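Local coordinates for protein 5-Carboxyvanillate Decarboxylase (Novosphingobium aromaticivorans, PDB 4QRN) that probably removes a carboxylate group from 5-carboxyvanillate, as a manganese-binding member of the amidohydrolase superfamily, at residues Gly60-Lys64 with Gly65-Leu69; Ala74-Ser78 with Glu79-Gln83; Gln324-Glu328 with Asp329-Tyr333. One frame throughout, in Å; residues are numbered along the deposited sequence. Where two conformers were deposited one is given.

Contacts 1 and 2 follow each other along helix 64-75: contact 1 starts that helix, and contact 2 leaves its far end and starts helix 79-89. Their centres lie about 17 Å apart, with the nearest atoms about 5 Å from each other and not touching. Each lies at the start of a helix that lines the pocket of the bound 4-hydroxy-3-methoxy-5-nitrobenzoic acid: Leu69 lies within contact 1, Arg80 within contact 2, the Arg80 side chain coming within about 3 Å of the ligand and about 9 Å of the manganese. Contact 3 lies across the chain's centre, about 35 Å between centres from either, in a beta-alpha-beta unit. All three touch the second subunit.

Contact 1 of 3, residues Gly60-Lys64 with Gly65-Leu69; sequences GTADK and GMVSL
Asp63 and Met66 face each other with CA atoms 5.4 Å apart where the chain, coming out of the Schellman motif that ends helix 47-59 at Gly60 (phi 82°), turns into helix 64-75. Asp63 is the N-cap. Its CG stands between its own backbone N and carbonyl carbon (chi1 72°), which brings OD1 over the first turn, where it accepts from Met66 N at 2.9 Å and is met nearly end-on along its C-O bond. Asp63 OD2 is taken by a glycerol, probably from the crystallisation liquor. The regular helical pattern starts at the same residue: Val67 N reaches Asp63 O at 3.1 Å in an almost straight bond (173°), and Ser68 N gives to Lys64 O. Just before this N-terminal cap, the Ala62 methyl packs against the new helix, with CB 3.7 Å from Met66 SD and 3.9 Å from Val67 CG2, and it also touches Met56 and Ile57 of helix 47-59. Lys64 runs away from the turn as an extended chain, its NZ in a salt bridge with Asp220, while Ser68 OG bonds to Asp228.

Contact 2 of 3, residues Ala74-Ser78 with Glu79-Gln83; sequences AQSPS and ERATQ
Ser78 and Ala81 are brought together by a Ser78 chi1 of 69°, which sets OG between the residue's own backbone N and carbonyl carbon and turns it over the first turn of helix 79-89. Ser76 takes a different rotamer, its OG trans to the backbone N (chi1 167°), and this carries its hydroxyl to that of Ser78, OG to OG 2.8 Å, in a hydrogen bond that either could donate. Ser78 is the N-cap: its OG accepts from Ala81 N at 3.1 Å with an N-H...O angle of 156°. The Ala81 methyl lies close to this hydroxyl, CB to Ser78 OG 3.2 Å, and meets the Ser76 methylene, CB to CB 3.7 Å. One turn in, Thr82 N gives to Ser78 O at 3.0 Å and nearly straight. With an alanine in place of Ser78, Ala81 N would probably lose its capping acceptor and the Ser76 hydroxyl its partner, leaving the helix start less firmly defined. Arg80, two residues beyond the cap, leads its chain away to the ligand pocket, where NH2 bonds to the nitrobenzoic acid and to Tyr339 O, and NH1 to Tyr73 OH. The cap thus forms the corner between helices 64-75 and 79-89: Phe72 of the former touches both Ser78 and Ala81, Ala74 packs on helix 47-59, and Ser285 of the second subunit lies against Ser78.

Contact 3 of 3, residues Gln324-Glu328 with Asp329-Tyr333; sequences QVMGE and DRVMY
Met326 and Val331 meet with their side chains at about a right angle, Met326 CG 4.2 Å from Val331 CG2, at the turn that leads from helix 316-326 into strand 331-332. This is the returning half of a beta-alpha-beta unit whose first strand, 306-309, runs parallel to 331-332 in the same sheet. Gly327 breaks the helix with a positive phi, a conformation in which a CB would collide with the carbonyl O of Met326, hence glycine. Its own O then accepts from Arg330 N at 3.0 Å, the donor standing above the carbonyl plane, 48° out of it. This bond closes a type I beta turn, with Glu328 and Asp329 at its corners.

Arg330 lays its aliphatic part along the helix's last carbonyl, CD 3.3 Å from Met326 O, which sits at the guanidinium edge near its plane. The bend at chi3 (73°) turns the charged end off the extended line; there NE bonds to Val306 O, at the start of strand 306-309, and NH2 to Gln258 OE1, just before strand 259-261. At the two corners of the turn, Glu328 and Asp329 carry like charges, OE2 to OD1 4.5 Å, with carboxylate planes 31° apart. Lys361 NZ forms salt bridges to both, which would be expected to offset their repulsion, and Glu328 OE1 has a further bond to Thr358. The main-chain O atoms of Glu328 and Val331 are both bonded by Asn366 ND2 and are spanned by one water, which donates to Glu328 O and to Val331 O at 2.8 Å each.

Contact 1 of 3, residues Gly60-Lys64 with Gly65-Leu69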
ATOM      1  N   GLY A  60      -6.454   0.754  30.363  1.00 16.02           N
ATOM      2  CA  GLY A  60      -5.152   0.464  29.788  1.00 15.99           C
ATOM      3  C   GLY A  60      -5.039  -0.840  29.020  1.00 15.35           C
ATOM      4  O   GLY A  60      -3.945  -1.197  28.606  1.00 17.46           O
ATOM      5  N   THR A  61      -6.144  -1.538  28.786  1.00 13.82           N
ATOM      6  CA  THR A  61      -6.079  -2.793  28.050  1.00 13.66           C
ATOM      7  C   THR A  61      -6.345  -2.603  26.553  1.00 12.97           C
ATOM      8  O   THR A  61      -6.125  -3.525  25.766  1.00 14.40           O
ATOM      9  CB  THR A  61      -7.051  -3.840  28.602  1.00 14.39           C
ATOM     10  OG1 THR A  61      -8.400  -3.351  28.515  1.00 13.85           O
ATOM     11  CG2 THR A  61      -6.726  -4.204  30.057  1.00 15.84           C
ATOM     12  N   ALA A  62      -6.800  -1.419  26.153  1.00 11.26           N
ATOM     13  CA  ALA A  62      -6.918  -1.076  24.725  1.00 10.42           C
ATOM     14  C   ALA A  62      -5.554  -1.037  24.069  1.00 10.52           C
ATOM     15  O   ALA A  62      -4.589  -0.515  24.663  1.00 11.43           O
ATOM     16  CB  ALA A  62      -7.545   0.275  24.608  1.00 10.76           C
ATOM     17  N   ASP A  63      -5.461  -1.562  22.845  1.00 10.03           N
ATOM     18  CA  ASP A  63      -4.235  -1.435  22.086  1.00  9.55           C
ATOM     19  C   ASP A  63      -4.110  -0.021  21.540  1.00  8.87           C
ATOM     20  O   ASP A  63      -5.015   0.802  21.677  1.00  8.56           O
ATOM     21  CB  ASP A  63      -4.066  -2.561  21.039  1.00  9.73           C
ATOM     22  CG  ASP A  63      -4.993  -2.475  19.837  1.00  9.76           C
ATOM     23  OD1 ASP A  63      -5.788  -1.512  19.685  1.00 10.08           O
ATOM     24  OD2 ASP A  63      -4.919  -3.428  19.024  1.00  9.60           O
ATOM     25  N   LYS A  64      -2.958   0.302  20.960  1.00  8.62           N
ATOM     26  CA  LYS A  64      -2.746   1.671  20.509  1.00  8.85           C
ATOM     27  C   LYS A  64      -3.733   2.075  19.423  1.00  8.11           C
ATOM     28  O   LYS A  64      -4.161   3.234  19.350  1.00  8.46           O
ATOM     29  CB  LYS A  64      -1.311   1.848  20.000  1.00  9.78           C
ATOM     30  CG  LYS A  64      -0.274   1.735  21.124  1.00 11.50           C
ATOM     31  CD  LYS A  64       1.117   2.059  20.602  1.00 13.39           C
ATOM     32  CE  LYS A  64       2.180   1.944  21.659  1.00 15.40           C
ATOM     33  NZ  LYS A  64       3.420   2.596  21.189  1.00 18.53           N
ATOM     34  N   GLY A  65      -4.094   1.131  18.564  1.00  8.12           N
ATOM     35  CA  GLY A  65      -5.045   1.429  17.514  1.00  8.40           C
ATOM     36  C   GLY A  65      -6.413   1.790  18.072  1.00  7.86           C
ATOM     37  O   GLY A  65      -7.074   2.685  17.540  1.00  8.15           O
ATOM     38  N   MET A  66      -6.876   1.075  19.093  1.00  8.07           N
ATOM     39  CA  MET A  66      -8.171   1.381  19.678  1.00  7.97           C
ATOM     40  C   MET A  66      -8.116   2.758  20.339  1.00  7.96           C
ATOM     41  O   MET A  66      -9.071   3.540  20.228  1.00  8.25           O
ATOM     42  CB  MET A  66      -8.593   0.301  20.680  1.00  8.65           C
ATOM     43  CG  MET A  66      -9.894   0.636  21.385  1.00  9.61           C
ATOM     44  SD  MET A  66     -10.466  -0.633  22.517  1.00  9.59           S
ATOM     45  CE  MET A  66     -10.868  -1.939  21.376  1.00 10.32           C
ATOM     46  N   VAL A  67      -7.037   3.045  21.075  1.00  7.96           N
ATOM     47  CA  VAL A  67      -6.904   4.369  21.660  1.00  8.56           C
ATOM     48  C   VAL A  67      -6.997   5.430  20.569  1.00  8.57           C
ATOM     49  O   VAL A  67      -7.687   6.438  20.726  1.00  9.49           O
ATOM     50  CB  VAL A  67      -5.593   4.498  22.470  1.00  9.30           C
ATOM     51  CG1 VAL A  67      -5.369   5.945  22.932  1.00 11.22           C
ATOM     52  CG2 VAL A  67      -5.594   3.521  23.663  1.00  9.77           C
ATOM     53  N   SER A  68      -6.275   5.221  19.475  1.00  8.03           N
ATOM     54  CA  SER A  68      -6.262   6.218  18.404  1.00  8.45           C
ATOM     55  C   SER A  68      -7.623   6.359  17.730  1.00  8.64           C
ATOM     56  O   SER A  68      -8.142   7.456  17.584  1.00 10.07           O
ATOM     57  CB  SER A  68      -5.213   5.815  17.392  1.00  8.80           C
ATOM     58  OG  SER A  68      -5.211   6.734  16.318  1.00  9.83           O
ATOM     59  N   LEU A  69      -8.199   5.246  17.305  1.00  7.88           N
ATOM     60  CA  LEU A  69      -9.407   5.273  16.490  1.00  7.86           C
ATOM     61  C   LEU A  69     -10.647   5.601  17.321  1.00  7.95           C
ATOM     62  O   LEU A  69     -11.417   6.507  16.972  1.00  8.72           O
ATOM     63  CB  LEU A  69      -9.577   3.896  15.824  1.00  9.08           C
ATOM     64  CG  LEU A  69     -10.776   3.706  14.901  1.00 10.40           C
ATOM     65  CD1 LEU A  69     -10.653   4.612  13.689  1.00 12.03           C
ATOM     66  CD2 LEU A  69     -10.876   2.248  14.488  1.00 10.29           C
TER

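Contact 2 of 3, residues Ala74-Ser78 with Glu79-Gln83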
ATOM      1  N   ALA A  74     -15.153   8.333  19.779  1.00 11.09           N
ATOM      2  CA  ALA A  74     -16.037   8.352  20.930  1.00 12.53           C
ATOM      3  C   ALA A  74     -15.905   9.624  21.764  1.00 14.33           C
ATOM      4  O   ALA A  74     -16.810   9.923  22.536  1.00 16.28           O
ATOM      5  CB  ALA A  74     -15.789   7.122  21.796  1.00 13.03           C
ATOM      6  N   GLN A  75     -14.816  10.384  21.606  1.00 14.34           N
ATOM      7  CA  GLN A  75     -14.567  11.557  22.464  1.00 16.84           C
ATOM      8  C   GLN A  75     -14.211  12.867  21.744  1.00 13.70           C
ATOM      9  O   GLN A  75     -14.231  13.923  22.359  1.00 14.70           O
ATOM     10  CB  GLN A  75     -13.465  11.239  23.467  1.00 23.80           C
ATOM     11  CG  GLN A  75     -13.727   9.963  24.252  1.00 32.24           C
ATOM     12  CD  GLN A  75     -12.617   9.646  25.230  1.00 39.35           C
ATOM     13  OE1 GLN A  75     -12.863   9.455  26.419  1.00 41.57           O
ATOM     14  NE2 GLN A  75     -11.387   9.582  24.734  1.00 41.77           N
ATOM     15  N   SER A  76     -13.858  12.834  20.462  1.00 11.34           N
ATOM     16  CA  SER A  76     -13.498  14.074  19.790  1.00 10.55           C
ATOM     17  C   SER A  76     -14.692  15.011  19.719  1.00 10.84           C
ATOM     18  O   SER A  76     -15.792  14.571  19.393  1.00 11.50           O
ATOM     19  CB  SER A  76     -13.040  13.787  18.358  1.00  9.83           C
ATOM     20  OG  SER A  76     -12.964  14.994  17.594  1.00  9.28           O
ATOM     21  N   PRO A  77     -14.464  16.317  19.940  1.00 11.06           N
ATOM     22  CA  PRO A  77     -15.536  17.312  19.757  1.00 11.99           C
ATOM     23  C   PRO A  77     -15.666  17.773  18.307  1.00 11.69           C
ATOM     24  O   PRO A  77     -16.475  18.658  18.025  1.00 13.31           O
ATOM     25  CB  PRO A  77     -15.065  18.488  20.622  1.00 12.93           C
ATOM     26  CG  PRO A  77     -13.565  18.424  20.479  1.00 13.45           C
ATOM     27  CD  PRO A  77     -13.224  16.935  20.454  1.00 12.46           C
ATOM     28  N   SER A  78     -14.859  17.217  17.407  1.00 10.05           N
ATOM     29  CA  SER A  78     -14.929  17.625  16.019  1.00  9.85           C
ATOM     30  C   SER A  78     -16.301  17.383  15.427  1.00  8.57           C
ATOM     31  O   SER A  78     -17.005  16.408  15.748  1.00  8.90           O
ATOM     32  CB  SER A  78     -13.860  16.925  15.187  1.00  9.99           C
ATOM     33  OG  SER A  78     -14.117  15.526  15.050  1.00  9.23           O
ATOM     34  N   GLU A  79     -16.654  18.243  14.498  1.00  9.00           N
ATOM     35  CA  GLU A  79     -17.894  18.070  13.772  1.00  9.45           C
ATOM     36  C   GLU A  79     -17.953  16.697  13.093  1.00  8.58           C
ATOM     37  O   GLU A  79     -18.978  16.007  13.136  1.00  9.60           O
ATOM     38  CB  GLU A  79     -17.994  19.205  12.760  1.00 11.31           C
ATOM     39  CG  GLU A  79     -19.262  19.290  11.986  1.00 13.90           C
ATOM     40  CD  GLU A  79     -19.355  20.614  11.180  1.00 16.01           C
ATOM     41  OE1 GLU A  79     -20.381  20.800  10.482  1.00 17.20           O
ATOM     42  OE2 GLU A  79     -18.413  21.475  11.235  1.00 16.46           O
ATOM     43  N   ARG A  80     -16.866  16.315  12.426  1.00  7.75           N
ATOM     44  CA  ARG A  80     -16.870  15.055  11.717  1.00  8.45           C
ATOM     45  C   ARG A  80     -17.081  13.873  12.673  1.00  7.99           C
ATOM     46  O   ARG A  80     -17.914  12.993  12.399  1.00  8.76           O
ATOM     47  CB  ARG A  80     -15.590  14.876  10.908  1.00  8.72           C
ATOM     48  CG  ARG A  80     -15.507  13.524  10.213  1.00  8.96           C
ATOM     49  CD  ARG A  80     -14.332  13.456   9.218  1.00  9.13           C
ATOM     50  NE  ARG A  80     -14.377  12.174   8.526  1.00  8.97           N
ATOM     51  CZ  ARG A  80     -13.862  11.037   8.994  1.00  8.17           C
ATOM     52  NH1 ARG A  80     -13.101  11.019  10.078  1.00  8.86           N
ATOM     53  NH2 ARG A  80     -14.125   9.908   8.347  1.00  8.08           N
ATOM     54  N   ALA A  81     -16.349  13.825  13.786  1.00  7.72           N
ATOM     55  CA  ALA A  81     -16.474  12.666  14.678  1.00  7.76           C
ATOM     56  C   ALA A  81     -17.850  12.605  15.311  1.00  7.95           C
ATOM     57  O   ALA A  81     -18.448  11.532  15.441  1.00  7.95           O
ATOM     58  CB  ALA A  81     -15.437  12.713  15.760  1.00  8.66           C
ATOM     59  N   THR A  82     -18.353  13.739  15.775  1.00  8.10           N
ATOM     60  CA  THR A  82     -19.610  13.700  16.495  0.68  8.71           C
ATOM     61  C   THR A  82     -20.752  13.284  15.582  1.00  8.54           C
ATOM     62  O   THR A  82     -21.637  12.542  16.008  1.00  9.56           O
ATOM     63  CB  THR A  82     -19.926  15.047  17.213  0.68 10.02           C
ATOM     64  OG1 THR A  82     -19.920  16.100  16.254  0.68 10.18           O
ATOM     65  CG2 THR A  82     -18.901  15.351  18.309  0.68 10.29           C
ATOM     66  N   GLN A  83     -20.756  13.749  14.340  1.00  9.10           N
ATOM     67  CA  GLN A  83     -21.794  13.330  13.404  1.00  9.97           C
ATOM     68  C   GLN A  83     -21.673  11.858  13.032  1.00  8.57           C
ATOM     69  O   GLN A  83     -22.683  11.168  12.874  1.00  9.46           O
ATOM     70  CB  GLN A  83     -21.719  14.192  12.151  1.00 15.18           C
ATOM     71  CG  GLN A  83     -22.285  15.578  12.307  1.00 24.54           C
ATOM     72  CD  GLN A  83     -23.754  15.562  12.696  1.00 34.13           C
ATOM     73  OE1 GLN A  83     -24.594  15.030  11.967  1.00 38.23           O
ATOM     74  NE2 GLN A  83     -24.070  16.139  13.852  1.00 36.45           N
TER

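Contact 3 of 3, residues Gln324-Glu328 with Asp329-Tyr333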
ATOM      1  N   GLN A 324     -10.531  -3.270 -15.060  1.00  9.71           N
ATOM      2  CA  GLN A 324      -9.717  -3.921 -16.070  1.00 11.53           C
ATOM      3  C   GLN A 324      -8.930  -5.100 -15.478  1.00 10.94           C
ATOM      4  O   GLN A 324      -8.846  -6.164 -16.106  1.00 12.87           O
ATOM      5  CB  GLN A 324      -8.791  -2.902 -16.720  1.00 16.62           C
ATOM      6  CG  GLN A 324      -8.002  -3.471 -17.907  1.00 28.59           C
ATOM      7  CD  GLN A 324      -6.847  -2.590 -18.353  1.00 39.26           C
ATOM      8  OE1 GLN A 324      -6.944  -1.363 -18.350  1.00 45.03           O
ATOM      9  NE2 GLN A 324      -5.742  -3.221 -18.746  1.00 41.93           N
ATOM     10  N   VAL A 325      -8.347  -4.930 -14.295  1.00 11.04           N
ATOM     11  CA  VAL A 325      -7.518  -5.985 -13.702  1.00 12.77           C
ATOM     12  C   VAL A 325      -8.358  -7.170 -13.223  1.00 12.95           C
ATOM     13  O   VAL A 325      -8.011  -8.327 -13.444  1.00 14.97           O
ATOM     14  CB  VAL A 325      -6.722  -5.412 -12.494  1.00 14.22           C
ATOM     15  CG1 VAL A 325      -6.041  -6.534 -11.702  1.00 15.45           C
ATOM     16  CG2 VAL A 325      -5.693  -4.402 -12.981  1.00 15.61           C
ATOM     17  N   MET A 326      -9.460  -6.867 -12.545  1.00 12.80           N
ATOM     18  CA  MET A 326     -10.268  -7.894 -11.875  1.00 14.19           C
ATOM     19  C   MET A 326     -11.351  -8.453 -12.791  1.00 11.74           C
ATOM     20  O   MET A 326     -11.839  -9.557 -12.548  1.00 12.55           O
ATOM     21  CB  MET A 326     -11.036  -7.303 -10.679  1.00 16.33           C
ATOM     22  CG  MET A 326     -10.324  -6.477  -9.662  1.00 19.95           C
ATOM     23  SD  MET A 326      -9.607  -7.382  -8.351  1.00 19.15           S
ATOM     24  CE  MET A 326     -10.885  -8.501  -7.787  1.00 17.99           C
ATOM     25  N   GLY A 327     -11.787  -7.650 -13.765  1.00 10.13           N
ATOM     26  CA  GLY A 327     -13.021  -7.892 -14.496  1.00  9.60           C
ATOM     27  C   GLY A 327     -14.139  -7.001 -13.970  1.00  8.72           C
ATOM     28  O   GLY A 327     -14.316  -6.836 -12.752  1.00  9.30           O
ATOM     29  N   GLU A 328     -14.939  -6.460 -14.886  1.00  8.68           N
ATOM     30  CA  GLU A 328     -16.005  -5.554 -14.470  1.00  8.93           C
ATOM     31  C   GLU A 328     -17.100  -6.230 -13.649  1.00  8.33           C
ATOM     32  O   GLU A 328     -17.855  -5.529 -12.980  1.00  9.11           O
ATOM     33  CB  GLU A 328     -16.611  -4.838 -15.659  1.00 10.84           C
ATOM     34  CG  GLU A 328     -17.383  -5.744 -16.558  1.00 12.45           C
ATOM     35  CD  GLU A 328     -18.125  -4.997 -17.647  1.00 14.00           C
ATOM     36  OE1 GLU A 328     -17.793  -3.822 -17.908  1.00 15.31           O
ATOM     37  OE2 GLU A 328     -19.053  -5.575 -18.247  1.00 15.57           O
ATOM     38  N   ASP A 329     -17.176  -7.555 -13.658  1.00  8.18           N
ATOM     39  CA  ASP A 329     -18.143  -8.257 -12.827  1.00  8.65           C
ATOM     40  C   ASP A 329     -17.715  -8.346 -11.371  1.00  7.67           C
ATOM     41  O   ASP A 329     -18.496  -8.840 -10.560  1.00  8.90           O
ATOM     42  CB  ASP A 329     -18.360  -9.705 -13.309  1.00 11.65           C
ATOM     43  CG  ASP A 329     -19.042  -9.821 -14.636  1.00 15.97           C
ATOM     44  OD1 ASP A 329     -19.485  -8.810 -15.199  1.00 15.22           O
ATOM     45  OD2 ASP A 329     -19.159 -10.982 -15.095  1.00 19.31           O
ATOM     46  N   ARG A 330     -16.489  -7.920 -11.043  1.00  7.09           N
ATOM     47  CA  ARG A 330     -15.908  -8.213  -9.734  1.00  7.05           C
ATOM     48  C   ARG A 330     -15.641  -6.951  -8.923  1.00  7.26           C
ATOM     49  O   ARG A 330     -14.966  -7.020  -7.895  1.00  8.18           O
ATOM     50  CB  ARG A 330     -14.642  -9.057  -9.885  1.00  8.14           C
ATOM     51  CG  ARG A 330     -14.910 -10.368 -10.602  1.00  8.84           C
ATOM     52  CD  ARG A 330     -13.716 -11.317 -10.525  1.00  8.95           C
ATOM     53  NE  ARG A 330     -13.535 -11.902  -9.198  1.00  8.80           N
ATOM     54  CZ  ARG A 330     -14.210 -12.947  -8.731  1.00  8.57           C
ATOM     55  NH1 ARG A 330     -15.131 -13.542  -9.482  1.00 10.06           N
ATOM     56  NH2 ARG A 330     -13.968 -13.403  -7.520  1.00  8.84           N
ATOM     57  N   VAL A 331     -16.198  -5.817  -9.358  1.00  6.71           N
ATOM     58  CA  VAL A 331     -15.999  -4.518  -8.716  1.00  6.66           C
ATOM     59  C   VAL A 331     -17.374  -3.913  -8.439  1.00  6.27           C
ATOM     60  O   VAL A 331     -18.194  -3.775  -9.358  1.00  6.71           O
ATOM     61  CB  VAL A 331     -15.155  -3.580  -9.609  1.00  7.70           C
ATOM     62  CG1 VAL A 331     -14.969  -2.223  -8.951  1.00  8.66           C
ATOM     63  CG2 VAL A 331     -13.825  -4.239  -9.954  1.00  8.62           C
ATOM     64  N   MET A 332     -17.609  -3.532  -7.181  1.00  6.41           N
ATOM     65  CA  MET A 332     -18.911  -3.078  -6.694  1.00  6.55           C
ATOM     66  C   MET A 332     -18.810  -1.708  -6.053  1.00  6.18           C
ATOM     67  O   MET A 332     -17.802  -1.359  -5.430  1.00  6.64           O
ATOM     68  CB  MET A 332     -19.412  -4.077  -5.618  1.00  7.05           C
ATOM     69  CG  MET A 332     -19.782  -5.423  -6.202  1.00  8.45           C
ATOM     70  SD  MET A 332     -20.134  -6.665  -4.942  1.00  9.04           S
ATOM     71  CE  MET A 332     -18.467  -7.093  -4.417  1.00 13.56           C
ATOM     72  N   TYR A 333     -19.906  -0.973  -6.137  1.00  6.02           N
ATOM     73  CA  TYR A 333     -20.053   0.285  -5.445  1.00  6.04           C
ATOM     74  C   TYR A 333     -20.209   0.084  -3.935  1.00  6.22           C
ATOM     75  O   TYR A 333     -20.926  -0.810  -3.480  1.00  6.42           O
ATOM     76  CB  TYR A 333     -21.294   1.013  -5.983  1.00  6.61           C
ATOM     77  CG  TYR A 333     -21.618   2.276  -5.204  1.00  6.55           C
ATOM     78  CD1 TYR A 333     -20.804   3.406  -5.303  1.00  6.92           C
ATOM     79  CD2 TYR A 333     -22.696   2.329  -4.338  1.00  7.20           C
ATOM     80  CE1 TYR A 333     -21.067   4.542  -4.551  1.00  7.56           C
ATOM     81  CE2 TYR A 333     -22.960   3.449  -3.585  1.00  7.99           C
ATOM     82  CZ  TYR A 333     -22.139   4.556  -3.677  1.00  8.16           C
ATOM     83  OH  TYR A 333     -22.441   5.652  -2.898  1.00  8.70           O
TER
HETATM   84  O   HOH W   1     -17.860  -2.907 -12.028  1.00  8.21           O